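PDB 3PQA: lactaldehyde dehydrogenase from Methanocaldococcus jannaschii, which oxidises lactaldehyde to lactate with NAD, which it prefers to NADP, in the biosynthesis of coenzyme F420. Local coordinates for residues V250-D255 and I404-K409; K258-L263 and V296-V301; K328-A333 and Y352-E357. All coordinates share one frame; numbering follows the deposited sequence.

Interaction 1 (V250-D255 and I404-K409); sequences VLKDAD and INKSLK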
ATOM      1  N   VAL B 250      29.419 -18.877   5.954  1.00 14.96           N
ATOM      2  CA  VAL B 250      29.617 -18.892   7.401  1.00 14.72           C
ATOM      3  C   VAL B 250      30.832 -18.029   7.680  1.00 14.70           C
ATOM      4  O   VAL B 250      31.962 -18.436   7.367  1.00 14.40           O
ATOM      5  CB  VAL B 250      29.853 -20.323   7.936  1.00 15.62           C
ATOM      6  CG1 VAL B 250      30.101 -20.324   9.468  1.00 16.22           C
ATOM      7  CG2 VAL B 250      28.679 -21.239   7.593  1.00 16.31           C
ATOM      8  N   LEU B 251      30.604 -16.840   8.238  1.00 14.89           N
ATOM      9  CA  LEU B 251      31.713 -15.935   8.582  1.00 16.18           C
ATOM     10  C   LEU B 251      32.375 -16.359   9.896  1.00 15.67           C
ATOM     11  O   LEU B 251      31.795 -17.105  10.673  1.00 14.46           O
ATOM     12  CB  LEU B 251      31.248 -14.479   8.667  1.00 18.72           C
ATOM     13  CG  LEU B 251      30.657 -13.871   7.388  1.00 18.85           C
ATOM     14  CD1 LEU B 251      30.526 -12.369   7.543  1.00 18.99           C
ATOM     15  CD2 LEU B 251      31.531 -14.178   6.194  1.00 18.97           C
ATOM     16  N   LYS B 252      33.584 -15.874  10.148  1.00 17.15           N
ATOM     17  CA  LYS B 252      34.350 -16.324  11.313  1.00 19.76           C
ATOM     18  C   LYS B 252      33.722 -15.948  12.657  1.00 18.71           C
ATOM     19  O   LYS B 252      34.072 -16.531  13.677  1.00 18.25           O
ATOM     20  CB  LYS B 252      35.801 -15.831  11.240  1.00 24.29           C
ATOM     21  CG  LYS B 252      35.961 -14.319  11.340  1.00 25.84           C
ATOM     22  CD  LYS B 252      37.433 -13.926  11.160  1.00 25.68           C
ATOM     23  CE  LYS B 252      37.617 -12.420  11.228  1.00 26.24           C
ATOM     24  NZ  LYS B 252      37.027 -11.729  10.032  1.00 26.37           N
ATOM     25  N   ASP B 253      32.812 -14.973  12.661  1.00 17.71           N
ATOM     26  CA  ASP B 253      32.143 -14.585  13.897  1.00 17.95           C
ATOM     27  C   ASP B 253      30.785 -15.278  14.111  1.00 18.02           C
ATOM     28  O   ASP B 253      30.062 -14.943  15.051  1.00 18.88           O
ATOM     29  CB  ASP B 253      31.973 -13.064  13.962  1.00 19.15           C
ATOM     30  CG  ASP B 253      30.906 -12.561  13.019  1.00 19.69           C
ATOM     31  OD1 ASP B 253      30.873 -13.017  11.848  1.00 19.18           O
ATOM     32  OD2 ASP B 253      30.085 -11.734  13.454  1.00 19.28           O
ATOM     33  N   ALA B 254      30.434 -16.224  13.244  1.00 17.36           N
ATOM     34  CA  ALA B 254      29.152 -16.939  13.343  1.00 17.34           C
ATOM     35  C   ALA B 254      29.046 -17.768  14.618  1.00 17.33           C
ATOM     36  O   ALA B 254      30.050 -18.284  15.108  1.00 16.99           O
ATOM     37  CB  ALA B 254      28.958 -17.834  12.127  1.00 17.53           C
ATOM     38  N   ASP B 255      27.830 -17.858  15.168  1.00 17.36           N
ATOM     39  CA  ASP B 255      27.529 -18.840  16.204  1.00 18.08           C
ATOM     40  C   ASP B 255      27.547 -20.225  15.547  1.00 16.67           C
ATOM     41  O   ASP B 255      26.611 -20.573  14.835  1.00 16.35           O
ATOM     42  CB  ASP B 255      26.152 -18.562  16.812  1.00 20.33           C
ATOM     43  CG  ASP B 255      25.785 -19.545  17.923  1.00 21.63           C
ATOM     44  OD1 ASP B 255      26.085 -20.755  17.812  1.00 20.63           O
ATOM     45  OD2 ASP B 255      25.171 -19.105  18.919  1.00 20.81           O
ATOM     46  N   ILE B 404      26.657  -6.488  12.179  1.00 16.01           N
ATOM     47  CA  ILE B 404      25.655  -5.672  11.473  1.00 18.29           C
ATOM     48  C   ILE B 404      26.128  -5.282  10.076  1.00 18.89           C
ATOM     49  O   ILE B 404      25.445  -5.558   9.078  1.00 18.48           O
ATOM     50  CB  ILE B 404      25.277  -4.393  12.291  1.00 19.42           C
ATOM     51  CG1 ILE B 404      24.543  -4.792  13.568  1.00 20.16           C
ATOM     52  CG2 ILE B 404      24.419  -3.428  11.445  1.00 20.23           C
ATOM     53  CD1 ILE B 404      24.332  -3.640  14.551  1.00 19.67           C
ATOM     54  N   ASN B 405      27.308  -4.672  10.011  1.00 19.41           N
ATOM     55  CA  ASN B 405      27.814  -4.103   8.768  1.00 20.41           C
ATOM     56  C   ASN B 405      28.041  -5.171   7.702  1.00 18.58           C
ATOM     57  O   ASN B 405      27.682  -4.993   6.526  1.00 18.30           O
ATOM     58  CB  ASN B 405      29.090  -3.306   9.036  1.00 23.42           C
ATOM     59  CG  ASN B 405      28.810  -1.978   9.719  1.00 21.86           C
ATOM     60  OD1 ASN B 405      27.673  -1.500   9.741  1.00 23.77           O
ATOM     61  ND2 ASN B 405      29.846  -1.382  10.285  1.00 23.82           N
ATOM     62  N   LYS B 406      28.620  -6.290   8.120  1.00 17.62           N
ATOM     63  CA  LYS B 406      28.861  -7.382   7.184  1.00 18.40           C
ATOM     64  C   LYS B 406      27.553  -7.988   6.689  1.00 16.88           C
ATOM     65  O   LYS B 406      27.427  -8.289   5.492  1.00 16.71           O
ATOM     66  CB  LYS B 406      29.781  -8.446   7.787  1.00 21.82           C
ATOM     67  CG  LYS B 406      31.199  -7.928   8.053  1.00 23.15           C
ATOM     68  CD  LYS B 406      32.057  -8.988   8.694  1.00 22.88           C
ATOM     69  CE  LYS B 406      33.478  -8.469   8.972  1.00 23.48           C
ATOM     70  NZ  LYS B 406      34.329  -9.595   9.431  1.00 23.31           N
ATOM     71  N   SER B 407      26.575  -8.162   7.577  1.00 15.88           N
ATOM     72  CA  SER B 407      25.294  -8.762   7.152  1.00 15.93           C
ATOM     73  C   SER B 407      24.623  -7.923   6.067  1.00 16.39           C
ATOM     74  O   SER B 407      24.089  -8.464   5.090  1.00 16.07           O
ATOM     75  CB  SER B 407      24.339  -8.997   8.329  1.00 16.03           C
ATOM     76  OG  SER B 407      23.839  -7.773   8.850  1.00 17.51           O
ATOM     77  N   LEU B 408      24.675  -6.602   6.233  1.00 18.08           N
ATOM     78  CA  LEU B 408      24.044  -5.687   5.283  1.00 20.45           C
ATOM     79  C   LEU B 408      24.792  -5.632   3.966  1.00 19.31           C
ATOM     80  O   LEU B 408      24.164  -5.594   2.905  1.00 19.43           O
ATOM     81  CB  LEU B 408      23.917  -4.279   5.867  1.00 24.06           C
ATOM     82  CG  LEU B 408      23.131  -4.140   7.172  1.00 24.79           C
ATOM     83  CD1 LEU B 408      23.108  -2.681   7.631  1.00 24.58           C
ATOM     84  CD2 LEU B 408      21.714  -4.709   7.045  1.00 24.52           C
ATOM     85  N   LYS B 409      26.122  -5.630   4.038  1.00 18.73           N
ATOM     86  CA  LYS B 409      26.973  -5.660   2.845  1.00 19.43           C
ATOM     87  C   LYS B 409      26.663  -6.905   2.023  1.00 17.10           C
ATOM     88  O   LYS B 409      26.401  -6.806   0.821  1.00 16.87           O
ATOM     89  CB  LYS B 409      28.461  -5.607   3.219  1.00 22.86           C
ATOM     90  CG  LYS B 409      29.423  -5.672   2.028  1.00 24.60           C
ATOM     91  CD  LYS B 409      30.875  -5.825   2.503  1.00 24.15           C
ATOM     92  CE  LYS B 409      31.554  -7.018   1.840  1.00 24.76           C
ATOM     93  NZ  LYS B 409      32.661  -7.608   2.692  1.00 24.81           N
TER
HETATM   94  O   HOH W   1      33.154 -11.719  10.877  1.00 24.96           O

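Interaction 2 (K258-L263 and V296-V301); sequences KAVNAL and VNKAKV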
ATOM      1  N   LYS B 258      24.634 -22.929  16.175  1.00 17.76           N
ATOM      2  CA  LYS B 258      23.422 -22.524  15.452  1.00 18.52           C
ATOM      3  C   LYS B 258      23.565 -22.708  13.947  1.00 16.35           C
ATOM      4  O   LYS B 258      22.621 -23.155  13.276  1.00 16.22           O
ATOM      5  CB  LYS B 258      23.063 -21.067  15.759  1.00 23.02           C
ATOM      6  CG  LYS B 258      22.816 -20.811  17.232  1.00 25.39           C
ATOM      7  CD  LYS B 258      21.492 -20.143  17.486  1.00 24.39           C
ATOM      8  CE  LYS B 258      21.242 -19.997  18.986  1.00 25.65           C
ATOM      9  NZ  LYS B 258      21.723 -18.681  19.513  1.00 25.15           N
ATOM     10  N   ALA B 259      24.728 -22.330  13.414  1.00 15.47           N
ATOM     11  CA  ALA B 259      24.974 -22.463  11.984  1.00 14.83           C
ATOM     12  C   ALA B 259      24.923 -23.941  11.563  1.00 14.51           C
ATOM     13  O   ALA B 259      24.286 -24.296  10.567  1.00 14.34           O
ATOM     14  CB  ALA B 259      26.288 -21.839  11.603  1.00 14.97           C
ATOM     15  N   VAL B 260      25.573 -24.799  12.342  1.00 14.38           N
ATOM     16  CA  VAL B 260      25.565 -26.231  12.059  1.00 15.04           C
ATOM     17  C   VAL B 260      24.141 -26.794  12.071  1.00 15.14           C
ATOM     18  O   VAL B 260      23.746 -27.494  11.134  1.00 15.24           O
ATOM     19  CB  VAL B 260      26.487 -27.012  13.026  1.00 15.78           C
ATOM     20  CG1 VAL B 260      26.295 -28.512  12.869  1.00 16.98           C
ATOM     21  CG2 VAL B 260      27.942 -26.629  12.770  1.00 16.96           C
ATOM     22  N   ASN B 261      23.380 -26.499  13.121  1.00 15.67           N
ATOM     23  CA  ASN B 261      22.002 -26.977  13.188  1.00 17.42           C
ATOM     24  C   ASN B 261      21.177 -26.496  12.000  1.00 14.86           C
ATOM     25  O   ASN B 261      20.481 -27.292  11.365  1.00 14.43           O
ATOM     26  CB  ASN B 261      21.357 -26.612  14.533  1.00 22.22           C
ATOM     27  CG  ASN B 261      21.986 -27.373  15.691  1.00 22.90           C
ATOM     28  OD1 ASN B 261      22.600 -28.432  15.497  1.00 22.85           O
ATOM     29  ND2 ASN B 261      21.844 -26.839  16.900  1.00 22.88           N
ATOM     30  N   ALA B 262      21.306 -25.210  11.676  1.00 13.22           N
ATOM     31  CA  ALA B 262      20.545 -24.625  10.566  1.00 12.47           C
ATOM     32  C   ALA B 262      20.957 -25.250   9.251  1.00 12.10           C
ATOM     33  O   ALA B 262      20.099 -25.499   8.393  1.00 12.88           O
ATOM     34  CB  ALA B 262      20.726 -23.102  10.513  1.00 12.97           C
ATOM     35  N   LEU B 263      22.257 -25.518   9.094  1.00 12.83           N
ATOM     36  CA  LEU B 263      22.759 -26.044   7.822  1.00 14.06           C
ATOM     37  C   LEU B 263      22.510 -27.533   7.656  1.00 13.16           C
ATOM     38  O   LEU B 263      22.389 -28.007   6.529  1.00 13.82           O
ATOM     39  CB  LEU B 263      24.234 -25.678   7.590  1.00 16.82           C
ATOM     40  CG  LEU B 263      24.473 -24.182   7.322  1.00 16.78           C
ATOM     41  CD1 LEU B 263      25.939 -23.815   7.545  1.00 17.18           C
ATOM     42  CD2 LEU B 263      24.028 -23.778   5.901  1.00 17.13           C
ATOM     43  N   VAL B 296      29.958 -32.584  10.010  1.00 15.66           N
ATOM     44  CA  VAL B 296      30.036 -34.019   9.708  1.00 16.53           C
ATOM     45  C   VAL B 296      29.460 -34.862  10.862  1.00 16.56           C
ATOM     46  O   VAL B 296      28.666 -35.777  10.634  1.00 16.39           O
ATOM     47  CB  VAL B 296      31.492 -34.438   9.380  1.00 17.34           C
ATOM     48  CG1 VAL B 296      31.634 -35.953   9.344  1.00 17.74           C
ATOM     49  CG2 VAL B 296      31.947 -33.821   8.051  1.00 17.65           C
ATOM     50  N   ASN B 297      29.829 -34.520  12.099  1.00 17.16           N
ATOM     51  CA  ASN B 297      29.365 -35.259  13.283  1.00 18.68           C
ATOM     52  C   ASN B 297      27.849 -35.290  13.447  1.00 18.53           C
ATOM     53  O   ASN B 297      27.290 -36.313  13.830  1.00 18.38           O
ATOM     54  CB  ASN B 297      30.018 -34.732  14.566  1.00 20.41           C
ATOM     55  CG  ASN B 297      31.433 -35.225  14.737  1.00 20.08           C
ATOM     56  OD1 ASN B 297      31.909 -36.053  13.959  1.00 20.72           O
ATOM     57  ND2 ASN B 297      32.120 -34.716  15.756  1.00 20.78           N
ATOM     58  N   LYS B 298      27.195 -34.167  13.149  1.00 19.55           N
ATOM     59  CA  LYS B 298      25.744 -34.074  13.225  1.00 21.32           C
ATOM     60  C   LYS B 298      25.097 -34.802  12.049  1.00 20.49           C
ATOM     61  O   LYS B 298      24.034 -35.402  12.196  1.00 20.64           O
ATOM     62  CB  LYS B 298      25.286 -32.607  13.293  1.00 24.24           C
ATOM     63  CG  LYS B 298      25.760 -31.816  14.534  1.00 25.42           C
ATOM     64  CD  LYS B 298      25.029 -32.189  15.825  1.00 25.24           C
ATOM     65  CE  LYS B 298      24.963 -30.982  16.772  1.00 25.53           C
ATOM     66  NZ  LYS B 298      23.832 -31.070  17.755  1.00 25.72           N
ATOM     67  N   ALA B 299      25.746 -34.765  10.890  1.00 19.50           N
ATOM     68  CA  ALA B 299      25.223 -35.442   9.703  1.00 19.80           C
ATOM     69  C   ALA B 299      25.317 -36.965   9.820  1.00 20.58           C
ATOM     70  O   ALA B 299      24.476 -37.685   9.275  1.00 20.33           O
ATOM     71  CB  ALA B 299      25.947 -34.967   8.456  1.00 19.58           C
ATOM     72  N   LYS B 300      26.356 -37.430  10.514  1.00 21.78           N
ATOM     73  CA  LYS B 300      26.589 -38.856  10.810  1.00 24.19           C
ATOM     74  C   LYS B 300      25.451 -39.591  11.496  1.00 23.56           C
ATOM     75  O   LYS B 300      25.261 -40.788  11.280  1.00 24.29           O
ATOM     76  CB  LYS B 300      27.805 -39.002  11.732  1.00 27.25           C
ATOM     77  CG  LYS B 300      29.105 -39.125  11.034  1.00 30.61           C
ATOM     78  CD  LYS B 300      30.185 -39.479  12.049  1.00 28.74           C
ATOM     79  CE  LYS B 300      31.550 -39.532  11.393  1.00 31.24           C
ATOM     80  NZ  LYS B 300      32.616 -39.707  12.414  1.00 29.43           N
ATOM     81  N   VAL B 301      24.731 -38.884  12.358  1.00 22.88           N
ATOM     82  CA  VAL B 301      23.741 -39.513  13.223  1.00 22.60           C
ATOM     83  C   VAL B 301      22.322 -39.441  12.651  1.00 21.80           C
ATOM     84  O   VAL B 301      21.375 -39.875  13.294  1.00 22.21           O
ATOM     85  CB  VAL B 301      23.802 -38.953  14.678  1.00 23.09           C
ATOM     86  CG1 VAL B 301      25.192 -39.167  15.274  1.00 23.95           C
ATOM     87  CG2 VAL B 301      23.406 -37.481  14.721  1.00 23.97           C
TER

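Interaction 3 (K328-A333 and Y352-E357); sequences KVVEKA and YPTILE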
ATOM      1  N   LYS B 328      27.533 -40.380 -10.107  1.00 25.52           N
ATOM      2  CA  LYS B 328      28.508 -40.012 -11.132  1.00 27.24           C
ATOM      3  C   LYS B 328      29.086 -38.619 -10.916  1.00 25.69           C
ATOM      4  O   LYS B 328      30.270 -38.390 -11.160  1.00 24.90           O
ATOM      5  CB  LYS B 328      27.890 -40.104 -12.525  1.00 29.82           C
ATOM      6  CG  LYS B 328      27.749 -41.512 -13.038  1.00 30.88           C
ATOM      7  CD  LYS B 328      26.782 -41.568 -14.200  1.00 30.63           C
ATOM      8  CE  LYS B 328      26.549 -42.998 -14.631  1.00 31.09           C
ATOM      9  NZ  LYS B 328      25.319 -43.108 -15.449  1.00 30.91           N
ATOM     10  N   VAL B 329      28.238 -37.694 -10.468  1.00 23.69           N
ATOM     11  CA  VAL B 329      28.663 -36.330 -10.200  1.00 22.31           C
ATOM     12  C   VAL B 329      29.608 -36.312  -8.999  1.00 21.18           C
ATOM     13  O   VAL B 329      30.626 -35.619  -9.010  1.00 21.03           O
ATOM     14  CB  VAL B 329      27.449 -35.392  -9.964  1.00 21.39           C
ATOM     15  CG1 VAL B 329      27.907 -33.996  -9.609  1.00 20.63           C
ATOM     16  CG2 VAL B 329      26.556 -35.346 -11.210  1.00 20.53           C
ATOM     17  N   VAL B 330      29.283 -37.082  -7.969  1.00 21.05           N
ATOM     18  CA  VAL B 330      30.173 -37.187  -6.809  1.00 21.68           C
ATOM     19  C   VAL B 330      31.539 -37.759  -7.232  1.00 22.42           C
ATOM     20  O   VAL B 330      32.580 -37.206  -6.885  1.00 21.36           O
ATOM     21  CB  VAL B 330      29.524 -37.974  -5.642  1.00 21.69           C
ATOM     22  CG1 VAL B 330      30.513 -38.182  -4.495  1.00 22.03           C
ATOM     23  CG2 VAL B 330      28.294 -37.232  -5.138  1.00 22.01           C
ATOM     24  N   GLU B 331      31.516 -38.829  -8.022  1.00 23.22           N
ATOM     25  CA  GLU B 331      32.744 -39.409  -8.581  1.00 24.50           C
ATOM     26  C   GLU B 331      33.597 -38.381  -9.324  1.00 23.61           C
ATOM     27  O   GLU B 331      34.808 -38.310  -9.116  1.00 23.35           O
ATOM     28  CB  GLU B 331      32.404 -40.575  -9.508  1.00 27.00           C
ATOM     29  CG  GLU B 331      32.038 -41.844  -8.767  1.00 28.15           C
ATOM     30  CD  GLU B 331      31.682 -42.994  -9.697  1.00 27.81           C
ATOM     31  OE1 GLU B 331      32.141 -43.001 -10.870  1.00 28.35           O
ATOM     32  OE2 GLU B 331      30.957 -43.903  -9.242  1.00 28.42           O
ATOM     33  N   LYS B 332      32.954 -37.587 -10.181  1.00 23.31           N
ATOM     34  CA  LYS B 332      33.614 -36.484 -10.883  1.00 23.45           C
ATOM     35  C   LYS B 332      34.211 -35.471  -9.898  1.00 22.89           C
ATOM     36  O   LYS B 332      35.369 -35.080 -10.034  1.00 22.14           O
ATOM     37  CB  LYS B 332      32.634 -35.811 -11.854  1.00 24.61           C
ATOM     38  CG  LYS B 332      33.213 -34.710 -12.746  1.00 24.57           C
ATOM     39  CD  LYS B 332      33.991 -35.287 -13.936  1.00 25.06           C
ATOM     40  CE  LYS B 332      34.392 -34.189 -14.917  1.00 24.75           C
ATOM     41  NZ  LYS B 332      35.556 -33.411 -14.408  1.00 25.23           N
ATOM     42  N   ALA B 333      33.417 -35.067  -8.904  1.00 22.76           N
ATOM     43  CA  ALA B 333      33.866 -34.119  -7.886  1.00 23.07           C
ATOM     44  C   ALA B 333      35.143 -34.599  -7.194  1.00 23.57           C
ATOM     45  O   ALA B 333      36.046 -33.803  -6.921  1.00 23.12           O
ATOM     46  CB  ALA B 333      32.763 -33.879  -6.861  1.00 22.87           C
ATOM     47  N   TYR B 352      22.933 -41.583   0.708  1.00 18.01           N
ATOM     48  CA  TYR B 352      23.322 -41.210   2.064  1.00 18.47           C
ATOM     49  C   TYR B 352      23.893 -39.795   2.134  1.00 18.49           C
ATOM     50  O   TYR B 352      24.510 -39.327   1.169  1.00 17.69           O
ATOM     51  CB  TYR B 352      24.290 -42.262   2.644  1.00 19.09           C
ATOM     52  CG  TYR B 352      23.554 -43.546   2.942  1.00 20.31           C
ATOM     53  CD1 TYR B 352      23.202 -44.423   1.911  1.00 19.24           C
ATOM     54  CD2 TYR B 352      23.153 -43.851   4.236  1.00 19.27           C
ATOM     55  CE1 TYR B 352      22.482 -45.582   2.171  1.00 20.42           C
ATOM     56  CE2 TYR B 352      22.440 -45.012   4.512  1.00 20.45           C
ATOM     57  CZ  TYR B 352      22.100 -45.868   3.472  1.00 19.39           C
ATOM     58  OH  TYR B 352      21.399 -47.024   3.733  1.00 20.52           O
ATOM     59  N   PRO B 353      23.662 -39.100   3.265  1.00 18.91           N
ATOM     60  CA  PRO B 353      24.268 -37.785   3.482  1.00 19.27           C
ATOM     61  C   PRO B 353      25.753 -37.797   3.096  1.00 19.70           C
ATOM     62  O   PRO B 353      26.531 -38.625   3.595  1.00 19.71           O
ATOM     63  CB  PRO B 353      24.053 -37.561   4.978  1.00 19.12           C
ATOM     64  CG  PRO B 353      22.707 -38.187   5.214  1.00 19.39           C
ATOM     65  CD  PRO B 353      22.717 -39.440   4.345  1.00 19.07           C
ATOM     66  N   THR B 354      26.108 -36.904   2.178  1.00 19.21           N
ATOM     67  CA  THR B 354      27.432 -36.875   1.552  1.00 19.06           C
ATOM     68  C   THR B 354      28.023 -35.466   1.679  1.00 18.74           C
ATOM     69  O   THR B 354      27.360 -34.469   1.386  1.00 18.70           O
ATOM     70  CB  THR B 354      27.341 -37.336   0.078  1.00 19.29           C
ATOM     71  OG1 THR B 354      26.945 -38.714   0.046  1.00 19.11           O
ATOM     72  CG2 THR B 354      28.670 -37.180  -0.651  1.00 19.23           C
ATOM     73  N   ILE B 355      29.263 -35.393   2.150  1.00 18.15           N
ATOM     74  CA  ILE B 355      29.913 -34.123   2.403  1.00 18.38           C
ATOM     75  C   ILE B 355      31.325 -34.204   1.838  1.00 18.86           C
ATOM     76  O   ILE B 355      32.025 -35.189   2.062  1.00 18.09           O
ATOM     77  CB  ILE B 355      29.973 -33.831   3.915  1.00 18.29           C
ATOM     78  CG1 ILE B 355      28.565 -33.862   4.525  1.00 17.97           C
ATOM     79  CG2 ILE B 355      30.683 -32.494   4.199  1.00 18.03           C
ATOM     80  CD1 ILE B 355      28.550 -33.760   6.032  1.00 18.26           C
ATOM     81  N   LEU B 356      31.718 -33.181   1.086  1.00 19.58           N
ATOM     82  CA  LEU B 356      33.064 -33.105   0.543  1.00 20.66           C
ATOM     83  C   LEU B 356      33.644 -31.730   0.799  1.00 20.63           C
ATOM     84  O   LEU B 356      32.918 -30.732   0.792  1.00 19.53           O
ATOM     85  CB  LEU B 356      33.059 -33.343  -0.969  1.00 21.07           C
ATOM     86  CG  LEU B 356      32.610 -34.692  -1.532  1.00 21.32           C
ATOM     87  CD1 LEU B 356      31.104 -34.706  -1.747  1.00 21.13           C
ATOM     88  CD2 LEU B 356      33.318 -34.957  -2.842  1.00 21.20           C
ATOM     89  N   GLU B 357      34.954 -31.667   1.026  1.00 20.77           N
ATOM     90  CA  GLU B 357      35.632 -30.386   0.971  1.00 21.74           C
ATOM     91  C   GLU B 357      36.174 -30.229  -0.438  1.00 21.20           C
ATOM     92  O   GLU B 357      36.817 -31.142  -0.961  1.00 21.01           O
ATOM     93  CB  GLU B 357      36.758 -30.246   2.000  1.00 23.18           C
ATOM     94  CG  GLU B 357      37.526 -28.943   1.773  1.00 24.75           C
ATOM     95  CD  GLU B 357      38.434 -28.517   2.913  1.00 23.69           C
ATOM     96  OE1 GLU B 357      38.505 -29.212   3.944  1.00 24.79           O
ATOM     97  OE2 GLU B 357      39.061 -27.447   2.763  1.00 24.86           O
TER

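Interaction 1 (V250-D255 and I404-K409)
Leu251 and Lys406 are the residues whose backbones come nearest, at 9.1 Å between CA atoms, where a type I beta turn from Leu251 to Ala254 faces the first turns of helix 404-413. The turn is closed by Ala254 N bonding to Leu251 O. At this distance side chains alone make the contact.

The Leu251 side chain carries the apolar part. Its CD1 lies against the aliphatic stem of Lys406, 3.9 Å from CD and 4.0 Å from CB. The two chains meet at a slant. Lys406 has CG anti to its carbonyl carbon (chi1 -66°) and runs extended beyond it, so the methylenes pass Leu251 and the ammonium reaches beyond the leucine. Leu251 is buried, and Met384 and Thr401 also pack on it.

The fold here is the alpha/beta catalytic domain of the aldehyde dehydrogenase family. The turn links strand 246-250 to helix 256-268, and helix 404-413 follows the neighbouring parallel strand 396-400. The contact thus joins the turn and the helix that follow the C-terminal ends of two neighbouring parallel strands.

The polar ends are arranged round acids. Lys252 NZ stands 3.5 Å from Lys406 NZ, with the two chains nearly perpendicular. Glu381 forms a salt bridge with Lys406 and a long, weak ion pair with Lys252, so one carboxylate probably gathers both ammonium groups. Lys406 NZ also gives a 2.8 Å bond to a water, which donates weakly to Asp253 OD1. Asp253 itself is held by Thr401 and by the backbone N of Asn402, tying the turn to the segment that leads into the helix. Beyond this contact, Ile404 packs on Ser407 of a second subunit, and Ser407 on Ile404 of that subunit.

Interaction 2 (K258-L263 and V296-V301)
Lys298 loses the most surface in this contact, and it meets Val260 with its stem and Asn261 with its end. Val260 and Lys298 are also the closest backbone pair, 7.9 Å between CA atoms.

The apolar touch is narrow. Val260 CG1 sits 3.7 Å from Lys298 CG, and the two side chains cross at about a right angle. CG1 is anti to the backbone N of Val260 (chi1 171°) and is the branch that reaches the lysine. Val260 is buried, while the lysine lies at the exposed margin.

Beyond CG the lysine chain bends at chi2 (-74°), and its far end turns to Asn261. The amide oxygen OD1 of Asn261 lies 3.7 Å from Lys298 NZ and equally near CE. That is too long for a hydrogen bond, so any attraction between the ammonium and the amide dipole is probably weak. Both residues are exposed.

The contact packs helix 256-268 against helix 288-300. Phe291 and Met294 continue it on Val260, and Ile264 adds to the cover of Lys298. The inner faces of the two helices rest on the sheet of the catalytic domain: Leu263 packs on Phe400 of strand 396-400, and Val296 on Leu341 of strand 339-342.

Interaction 3 (K328-A333 and Y352-E357)
Ala333 and Leu356 make the closest approach between helix 320-335 and strand 350-357, with Ala333 CB 4.2 Å from Leu356 CD2. The short axes of 328-333 and 354-357 run nearly parallel, at 21°, and pass 10.7 Å apart. A helix lies here along a strand, one layer on another, as in alpha/beta folds.

Leu356 gives the strand's largest share of the contact. Its two methyls divide the work. CD2 faces Ala333, and this is the closer part. The contacts of Val330 are looser: its CG1 stands 4.5 Å from Leu356 CD1 and 4.4 Å from Thr354 CG2. Val330 therefore spans two strand residues on the same face, Thr354 and Leu356. Val373 of the adjoining parallel strand 373-379 touches all three of these side chains and continues the apolar layer.

All four touching residues are buried. The solvent side of the helix is different: Lys328, Glu331 and Lys332 are exposed and take no part in the contact. Lys332 instead forms a salt bridge with Glu336 on its own helix. On the opposite face of the strand, Ile355 packs against helix 288-300, so the sheet is covered on both sides at this point.

Thr354 is the one polar side chain in the contact, and it offers the helix its methyl. Its hydroxyl donates a 2.8 Å bond to Tyr352 O, with the donor tilted 32° from the carbonyl plane. The backbone N of Gly344 is a further partner of OG1. The buried hydroxyl is thus satisfied within the strand and the nearby turn. What joins helix to strand is entirely apolar, so the pairing rests on burial of apolar groups, without a directional bond between the two segments.

Overall arrangement
From the N terminus, interaction 1 opens first, after strand 246-250. Interaction 2 opens and closes next, between helices 256-268 and 288-300. Interaction 3 follows in series, between helix 320-335 and strand 350-357. Interaction 1 closes last, at helix 404-413, so its long loop encloses the other two; none cross. Val250 touches Leu263, which joins interactions 1 and 2. Ile355 meets Val296 and Ala299, which joins 2 and 3. Interactions 1 and 3 do not touch, their nearest atoms being about 12 Å apart. Together they tie helices on both faces, and the turn after strand 246-250, to one mixed sheet.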